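Uncharacterized protein (Bacteroides fragilis, PDB 3NNG) is of unknown function but folds as an F5/8 type C domain with a bound calcium ion and, like relatives, may bind carbohydrate or another ligand. Local coordinates at residues Trp63-Leu74 against Pro131-Asn141; Gly86-Ala94 against Pro145-Glu153. The protein carries 1 engineered substitution. All coordinates share one frame; numbering follows the deposited sequence.

In the fold
Both contacts belong to one F5/8 type C domain, and their centres lie 21 Å apart on opposite sides of the middle of the chain. Contact 1 joins strand 63-68, the corner after it and strand 71-79 to strand 124-144; contact 2 ties the loop before strand 93-100 to the start of strand 148-159. They meet in the interior: CZ of F151 comes within 3.8 Å of CB of W64 and 4.0 Å of CG2 of I140, while CB of A94 lies 3.6 Å from CG1 of I140. Contact 2 includes A152 and E153, two ligands of the calcium ion, and the side chain of W64 in contact 1 is about 9 Å from that ion.

Contact 1 (Trp63-Leu74 against Pro131-Asn141); sequences WWNTVLDRPVTL and PIPNVKEFRIN
L68 N gives its hydrogen to K136 O at 2.8 Å, and K136 returns a bond from its side chain: NZ reaches L68 O at 2.9 Å. The lysine starts out away from the partner chain, but bends at chi2 (54°) and chi4 (73°) bring the ammonium back to the carbonyl of L68, and CD touches CG of P71. Before L68 the antiparallel ladder pairs W64 with I140 and T66 with F138, two backbone bonds each. On the outer side of this ladder the guanidinium of R139 lies flat over one face of the W63 indole, planes 10° apart, with CZ 3.7 Å from the centroid of the six-membered ring: a cation-pi stack. The bend at chi3 of R139 helps lay the group there, while W63 NE1 is bonded to E61. E137, on the same side, pairs with R99. The inner side is largely apolar. CD2 of L74 meets the F138 ring at its edge, 3.8 Å from CD2 of F138; CG2 of I140 packs on CB of W64 at 3.9 Å, and NE1 of that tryptophan is held by A39. After the corner at 69-70 pairing resumes with V72 on V135, and L74 pairs with I132 on the far side of the corner at 133-134. N134 and V135 both face V72 in a G1 beta bulge, where V135 N bonds V72 O at 2.9 Å. An antiparallel pair whose strands both turn corners, with one face buried, is in keeping with the beta-sandwich jellyroll of F5/8 type C domains.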
# COMPACT_ATOMS: atom_id res chain seq x y z
N TRP A 63 2.70 -2.14 8.78
CA TRP A 63 3.10 -2.28 7.38
C TRP A 63 2.24 -3.27 6.58
O TRP A 63 1.56 -4.13 7.16
CB TRP A 63 4.59 -2.64 7.28
CG TRP A 63 4.97 -3.89 8.05
CD1 TRP A 63 5.47 -3.95 9.32
CD2 TRP A 63 4.85 -5.24 7.60
NE1 TRP A 63 5.67 -5.26 9.69
CE2 TRP A 63 5.31 -6.07 8.65
CE3 TRP A 63 4.40 -5.84 6.41
CZ2 TRP A 63 5.32 -7.47 8.54
CZ3 TRP A 63 4.41 -7.23 6.31
CH2 TRP A 63 4.87 -8.02 7.37
N TRP A 64 2.26 -3.11 5.27
CA TRP A 64 1.55 -3.98 4.35
C TRP A 64 2.52 -4.35 3.23
O TRP A 64 3.31 -3.52 2.78
CB TRP A 64 0.28 -3.28 3.83
CG TRP A 64 -0.58 -4.11 2.87
CD1 TRP A 64 -1.75 -4.79 3.16
CD2 TRP A 64 -0.35 -4.30 1.47
NE1 TRP A 64 -2.25 -5.39 2.02
CE2 TRP A 64 -1.40 -5.12 0.97
CE3 TRP A 64 0.64 -3.85 0.58
CZ2 TRP A 64 -1.47 -5.50 -0.36
CZ3 TRP A 64 0.57 -4.24 -0.75
CH2 TRP A 64 -0.48 -5.05 -1.21
N ASN A 65 2.48 -5.60 2.79
CA ASN A 65 3.52 -6.14 1.92
C ASN A 65 2.90 -6.99 0.84
O ASN A 65 1.91 -7.68 1.09
CB ASN A 65 4.49 -7.00 2.74
CG ASN A 65 5.70 -7.47 1.93
OD1 ASN A 65 5.65 -8.49 1.24
ND2 ASN A 65 6.79 -6.72 2.03
N THR A 66 3.46 -6.93 -0.37
CA THR A 66 3.04 -7.83 -1.44
C THR A 66 4.24 -8.45 -2.17
O THR A 66 5.21 -7.76 -2.52
CB THR A 66 2.10 -7.13 -2.46
OG1 THR A 66 1.70 -8.08 -3.47
CG2 THR A 66 2.79 -5.94 -3.14
N VAL A 67 4.18 -9.76 -2.36
CA VAL A 67 5.07 -10.44 -3.29
C VAL A 67 4.36 -10.46 -4.64
O VAL A 67 3.29 -11.05 -4.77
CB VAL A 67 5.33 -11.90 -2.86
CG1 VAL A 67 6.46 -12.51 -3.69
CG2 VAL A 67 5.67 -11.97 -1.37
N LEU A 68 4.92 -9.77 -5.62
CA LEU A 68 4.34 -9.74 -6.96
C LEU A 68 4.67 -11.05 -7.65
O LEU A 68 5.77 -11.57 -7.48
CB LEU A 68 4.89 -8.55 -7.76
CG LEU A 68 4.48 -7.15 -7.28
CD1 LEU A 68 5.11 -6.78 -5.94
CD2 LEU A 68 4.81 -6.07 -8.32
N ASP A 69 3.74 -11.60 -8.42
CA ASP A 69 4.07 -12.80 -9.20
C ASP A 69 4.86 -12.42 -10.45
O ASP A 69 5.74 -13.16 -10.88
CB ASP A 69 2.80 -13.55 -9.62
CG ASP A 69 1.83 -12.67 -10.39
OD1 ASP A 69 1.32 -11.69 -9.82
OD2 ASP A 69 1.58 -12.97 -11.57
N ARG A 70 4.54 -11.27 -11.04
CA ARG A 70 5.29 -10.73 -12.17
C ARG A 70 5.91 -9.40 -11.76
O ARG A 70 5.21 -8.41 -11.56
CB ARG A 70 4.38 -10.52 -13.39
CG ARG A 70 5.01 -9.66 -14.49
CD ARG A 70 4.03 -9.39 -15.67
NE ARG A 70 2.93 -8.49 -15.31
CZ ARG A 70 3.01 -7.16 -15.33
NH1 ARG A 70 4.13 -6.55 -15.69
NH2 ARG A 70 1.96 -6.43 -14.99
N PRO A 71 7.25 -9.37 -11.64
CA PRO A 71 7.93 -8.12 -11.28
C PRO A 71 7.64 -7.00 -12.27
O PRO A 71 7.45 -7.23 -13.47
CB PRO A 71 9.41 -8.49 -11.33
CG PRO A 71 9.49 -9.97 -11.42
CD PRO A 71 8.14 -10.54 -11.68
N VAL A 72 7.60 -5.77 -11.76
CA VAL A 72 7.29 -4.65 -12.63
C VAL A 72 8.29 -3.52 -12.47
O VAL A 72 8.97 -3.39 -11.44
CB VAL A 72 5.87 -4.08 -12.38
CG1 VAL A 72 4.84 -5.21 -12.29
CG2 VAL A 72 5.84 -3.22 -11.12
N THR A 73 8.38 -2.70 -13.50
CA THR A 73 9.09 -1.45 -13.39
C THR A 73 8.12 -0.46 -12.73
O THR A 73 7.23 0.07 -13.38
CB THR A 73 9.58 -1.00 -14.76
OG1 THR A 73 10.53 -1.97 -15.22
CG2 THR A 73 10.24 0.37 -14.69
N LEU A 74 8.29 -0.26 -11.43
CA LEU A 74 7.31 0.45 -10.61
C LEU A 74 7.35 1.96 -10.79
O LEU A 74 8.35 2.59 -10.46
CB LEU A 74 7.54 0.11 -9.14
CG LEU A 74 6.59 0.74 -8.13
CD1 LEU A 74 5.15 0.35 -8.47
CD2 LEU A 74 6.96 0.31 -6.71
N PRO A 131 11.09 5.38 -12.26
CA PRO A 131 10.48 4.08 -11.96
C PRO A 131 11.55 3.06 -11.55
O PRO A 131 12.68 3.10 -12.07
CB PRO A 131 9.84 3.67 -13.29
CG PRO A 131 9.71 4.95 -14.09
CD PRO A 131 10.88 5.79 -13.66
N ILE A 132 11.20 2.15 -10.64
CA ILE A 132 12.14 1.12 -10.21
C ILE A 132 11.91 -0.20 -10.94
O ILE A 132 10.89 -0.86 -10.73
CB ILE A 132 12.04 0.86 -8.70
CG1 ILE A 132 12.22 2.16 -7.92
CG2 ILE A 132 13.08 -0.20 -8.29
CD1 ILE A 132 11.95 2.01 -6.42
N PRO A 133 12.87 -0.60 -11.78
CA PRO A 133 12.76 -1.83 -12.58
C PRO A 133 12.82 -3.10 -11.74
O PRO A 133 13.48 -3.13 -10.71
CB PRO A 133 13.98 -1.75 -13.51
CG PRO A 133 14.42 -0.30 -13.49
CD PRO A 133 14.09 0.16 -12.09
N ASN A 134 12.11 -4.14 -12.19
CA ASN A 134 12.15 -5.49 -11.59
C ASN A 134 11.75 -5.59 -10.12
O ASN A 134 12.31 -6.39 -9.37
CB ASN A 134 13.53 -6.15 -11.78
CG ASN A 134 14.09 -5.97 -13.20
OD1 ASN A 134 13.41 -6.21 -14.19
ND2 ASN A 134 15.35 -5.57 -13.28
N VAL A 135 10.77 -4.79 -9.69
CA VAL A 135 10.30 -4.92 -8.31
C VAL A 135 9.57 -6.25 -8.14
O VAL A 135 8.58 -6.50 -8.83
CB VAL A 135 9.40 -3.75 -7.90
CG1 VAL A 135 8.71 -4.06 -6.59
CG2 VAL A 135 10.22 -2.44 -7.78
N LYS A 136 10.08 -7.11 -7.26
CA LYS A 136 9.43 -8.41 -7.00
C LYS A 136 8.62 -8.38 -5.71
O LYS A 136 7.61 -9.07 -5.60
CB LYS A 136 10.48 -9.54 -6.94
CG LYS A 136 9.91 -10.96 -6.79
CD LYS A 136 8.90 -11.26 -7.89
CE LYS A 136 8.68 -12.75 -8.10
NZ LYS A 136 7.90 -13.43 -7.04
N GLU A 137 9.05 -7.56 -4.76
CA GLU A 137 8.35 -7.40 -3.49
C GLU A 137 8.24 -5.91 -3.10
O GLU A 137 9.18 -5.14 -3.29
CB GLU A 137 9.09 -8.19 -2.40
CG GLU A 137 8.28 -8.51 -1.16
CD GLU A 137 8.92 -9.61 -0.32
OE1 GLU A 137 10.03 -10.07 -0.69
OE2 GLU A 137 8.30 -10.01 0.70
N PHE A 138 7.09 -5.51 -2.56
CA PHE A 138 6.81 -4.12 -2.21
C PHE A 138 6.28 -4.07 -0.79
O PHE A 138 5.38 -4.83 -0.45
CB PHE A 138 5.77 -3.55 -3.19
CG PHE A 138 5.20 -2.19 -2.81
CD1 PHE A 138 4.19 -2.08 -1.88
CD2 PHE A 138 5.62 -1.04 -3.47
CE1 PHE A 138 3.64 -0.85 -1.55
CE2 PHE A 138 5.09 0.20 -3.16
CZ PHE A 138 4.08 0.30 -2.20
N ARG A 139 6.86 -3.20 0.04
CA ARG A 139 6.34 -2.98 1.39
C ARG A 139 6.06 -1.51 1.64
O ARG A 139 6.86 -0.64 1.28
CB ARG A 139 7.31 -3.49 2.47
CG ARG A 139 6.72 -3.43 3.90
CD ARG A 139 7.50 -4.30 4.91
NE ARG A 139 7.57 -5.70 4.48
CZ ARG A 139 7.89 -6.71 5.29
NH1 ARG A 139 8.15 -6.50 6.58
NH2 ARG A 139 7.94 -7.95 4.82
N ILE A 140 4.92 -1.22 2.27
CA ILE A 140 4.65 0.12 2.73
C ILE A 140 4.61 0.20 4.26
O ILE A 140 3.73 -0.38 4.89
CB ILE A 140 3.37 0.72 2.07
CG1 ILE A 140 3.10 2.14 2.57
CG2 ILE A 140 2.17 -0.19 2.28
CD1 ILE A 140 2.04 2.89 1.75
N ASN A 141 5.58 0.89 4.84
CA ASN A 141 5.62 1.12 6.29
C ASN A 141 4.85 2.39 6.62
O ASN A 141 5.30 3.50 6.26
CB ASN A 141 7.07 1.23 6.77
CG ASN A 141 7.82 -0.09 6.67
OD1 ASN A 141 7.35 -1.11 7.17
ND2 ASN A 141 8.98 -0.08 6.02

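Contact 2 (Gly86-Ala94 against Pro145-Glu153); sequences GSGYNLRSA and PDNYTGFAE. With CA (calcium ion), chain C.
The Y89 ring meets N147 at its edge, near the ring plane, with ND2 of N147 3.3 Å from CE1 of Y89 and the amide plane turned 51° from the ring. Y148 approaches the same ring obliquely through its backbone, its O lying 3.4 Å from CD1 of Y89, and its CB packs against that ring carbon too. F52 of strand 51-54 touches both tyrosines. The second aromatic of the strand, F151, receives CD1 of L91 obliquely, in a looser apolar contact on the buried side.

Beside these rings, Y89 O, at the end of the 3-10 turn 87-89, accepts a hydrogen bond of 2.8 Å from T149 OG1. The hydroxyl stands opposite the threonine's backbone N (chi1 -168°), which turns it toward the loop; it approaches the carbonyl tilted 27° from its plane, and the CA-H of T149 leans on the same oxygen. Next to this bond a water spans the gap between L91 and G150: it accepts from L91 N at 2.9 Å and donates to G150 O at 2.8 Å, so both buried backbone groups are satisfied without a direct bond. P145, which follows a cis peptide bond, sets its ring against the loop, CD lying 3.1 Å from N90 O and also packing on CB of R92. The guanidinium of R92 leads away, with NE bonded to F115 O.

Past F151 the strand delivers A152 O and E153 OE2 to the calcium ion, alongside L41, D44, E46 and T49; E153 OE1 pairs with R19. The contact thus joins the loop before strand 93-100 to a strand that runs into the metal site, an arrangement in keeping with the calcium-binding jellyroll domains of the galactose-binding-like superfamily.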
# COMPACT_ATOMS: atom_id res chain seq x y z
N GLY A 86 -13.57 5.86 11.43
CA GLY A 86 -13.54 7.25 11.03
C GLY A 86 -12.30 7.68 10.26
O GLY A 86 -11.23 7.08 10.38
N SER A 87 -12.46 8.76 9.50
CA SER A 87 -11.45 9.24 8.56
C SER A 87 -10.18 9.70 9.24
O SER A 87 -9.14 9.85 8.60
CB SER A 87 -12.03 10.40 7.75
OG SER A 87 -12.15 11.54 8.58
N GLY A 88 -10.26 9.94 10.54
CA GLY A 88 -9.08 10.26 11.33
C GLY A 88 -8.07 9.12 11.35
O GLY A 88 -6.94 9.31 11.80
N TYR A 89 -8.46 7.94 10.88
CA TYR A 89 -7.52 6.81 10.76
C TYR A 89 -7.02 6.53 9.35
O TYR A 89 -6.26 5.59 9.13
CB TYR A 89 -8.11 5.54 11.39
CG TYR A 89 -8.51 5.78 12.83
CD1 TYR A 89 -7.55 6.11 13.78
CD2 TYR A 89 -9.84 5.70 13.23
CE1 TYR A 89 -7.89 6.34 15.09
CE2 TYR A 89 -10.20 5.94 14.56
CZ TYR A 89 -9.21 6.26 15.48
OH TYR A 89 -9.52 6.49 16.80
N ASN A 90 -7.45 7.33 8.37
CA ASN A 90 -6.89 7.21 7.03
C ASN A 90 -5.38 7.48 7.08
O ASN A 90 -4.91 8.23 7.93
CB ASN A 90 -7.56 8.19 6.07
CG ASN A 90 -9.01 7.86 5.81
OD1 ASN A 90 -9.76 8.71 5.31
ND2 ASN A 90 -9.43 6.63 6.13
N LEU A 91 -4.65 6.87 6.15
CA LEU A 91 -3.19 6.98 6.08
C LEU A 91 -2.77 8.42 5.82
O LEU A 91 -3.28 9.06 4.92
CB LEU A 91 -2.67 6.10 4.95
CG LEU A 91 -1.36 5.31 5.04
CD1 LEU A 91 -0.75 5.18 3.65
CD2 LEU A 91 -0.35 5.88 6.03
N ARG A 92 -1.79 8.89 6.58
CA ARG A 92 -1.31 10.26 6.50
C ARG A 92 0.10 10.31 5.89
O ARG A 92 0.38 11.14 5.02
CB ARG A 92 -1.26 10.84 7.91
CG ARG A 92 -1.88 12.18 8.09
CD ARG A 92 -1.35 13.17 7.08
NE ARG A 92 -2.47 13.67 6.30
CZ ARG A 92 -3.53 14.27 6.82
NH1 ARG A 92 -3.62 14.45 8.13
NH2 ARG A 92 -4.51 14.69 6.02
N SER A 93 0.99 9.45 6.37
CA SER A 93 2.35 9.40 5.83
C SER A 93 2.93 7.98 5.84
O SER A 93 2.63 7.18 6.73
CB SER A 93 3.28 10.35 6.60
OG SER A 93 3.32 10.01 7.98
N ALA A 94 3.76 7.67 4.86
CA ALA A 94 4.32 6.33 4.75
C ALA A 94 5.69 6.36 4.14
O ALA A 94 6.07 7.35 3.50
CB ALA A 94 3.40 5.42 3.90
N PRO A 145 -1.37 7.90 10.59
CA PRO A 145 -1.41 8.03 12.06
C PRO A 145 -0.74 6.85 12.75
O PRO A 145 -0.64 5.78 12.14
CB PRO A 145 -2.91 8.06 12.37
CG PRO A 145 -3.58 7.48 11.19
CD PRO A 145 -2.71 7.80 10.01
N ASP A 146 -0.26 7.04 13.98
CA ASP A 146 0.48 5.98 14.68
C ASP A 146 -0.35 5.17 15.68
O ASP A 146 0.18 4.29 16.36
CB ASP A 146 1.78 6.51 15.32
CG ASP A 146 1.54 7.52 16.43
OD1 ASP A 146 0.40 7.65 16.93
OD2 ASP A 146 2.52 8.19 16.80
N ASN A 147 -1.64 5.47 15.77
CA ASN A 147 -2.49 4.69 16.65
C ASN A 147 -3.18 3.54 15.92
O ASN A 147 -3.06 2.38 16.31
CB ASN A 147 -3.49 5.56 17.44
CG ASN A 147 -4.32 6.48 16.54
OD1 ASN A 147 -4.03 6.65 15.35
ND2 ASN A 147 -5.35 7.08 17.12
N TYR A 148 -3.91 3.88 14.86
CA TYR A 148 -4.56 2.89 14.01
C TYR A 148 -4.60 3.45 12.60
O TYR A 148 -4.75 4.65 12.42
CB TYR A 148 -5.98 2.60 14.49
CG TYR A 148 -6.06 2.11 15.93
CD1 TYR A 148 -6.17 3.01 16.98
CD2 TYR A 148 -6.03 0.75 16.22
CE1 TYR A 148 -6.25 2.58 18.29
CE2 TYR A 148 -6.10 0.30 17.54
CZ TYR A 148 -6.21 1.22 18.57
OH TYR A 148 -6.28 0.80 19.87
N THR A 149 -4.46 2.59 11.60
CA THR A 149 -4.63 3.02 10.22
C THR A 149 -4.82 1.81 9.29
O THR A 149 -4.88 0.66 9.75
CB THR A 149 -3.43 3.94 9.75
OG1 THR A 149 -3.75 4.59 8.51
CG2 THR A 149 -2.14 3.14 9.59
N GLY A 150 -4.92 2.07 7.99
CA GLY A 150 -5.07 1.02 7.01
C GLY A 150 -5.47 1.64 5.68
O GLY A 150 -5.34 2.85 5.51
N PHE A 151 -5.97 0.83 4.76
CA PHE A 151 -6.49 1.36 3.50
C PHE A 151 -7.32 0.31 2.78
O PHE A 151 -7.10 -0.89 2.95
CB PHE A 151 -5.38 1.92 2.60
CG PHE A 151 -4.14 1.05 2.53
CD1 PHE A 151 -2.93 1.50 3.05
CD2 PHE A 151 -4.17 -0.19 1.90
CE1 PHE A 151 -1.78 0.72 2.98
CE2 PHE A 151 -3.04 -0.98 1.82
CZ PHE A 151 -1.83 -0.53 2.37
N ALA A 152 -8.30 0.77 2.00
CA ALA A 152 -9.29 -0.14 1.44
C ALA A 152 -8.80 -0.69 0.13
O ALA A 152 -9.10 -1.82 -0.23
CB ALA A 152 -10.62 0.56 1.26
N GLU A 153 -8.02 0.10 -0.59
CA GLU A 153 -7.51 -0.31 -1.88
C GLU A 153 -6.14 0.28 -2.09
O GLU A 153 -5.96 1.49 -2.00
CB GLU A 153 -8.45 0.18 -2.98
CG GLU A 153 -9.67 -0.71 -3.12
CD GLU A 153 -9.28 -2.12 -3.54
OE1 GLU A 153 -8.60 -2.26 -4.57
OE2 GLU A 153 -9.64 -3.08 -2.84
CA CA C . -10.89 -3.46 -0.54
O HOH W 1 -6.26 5.30 4.39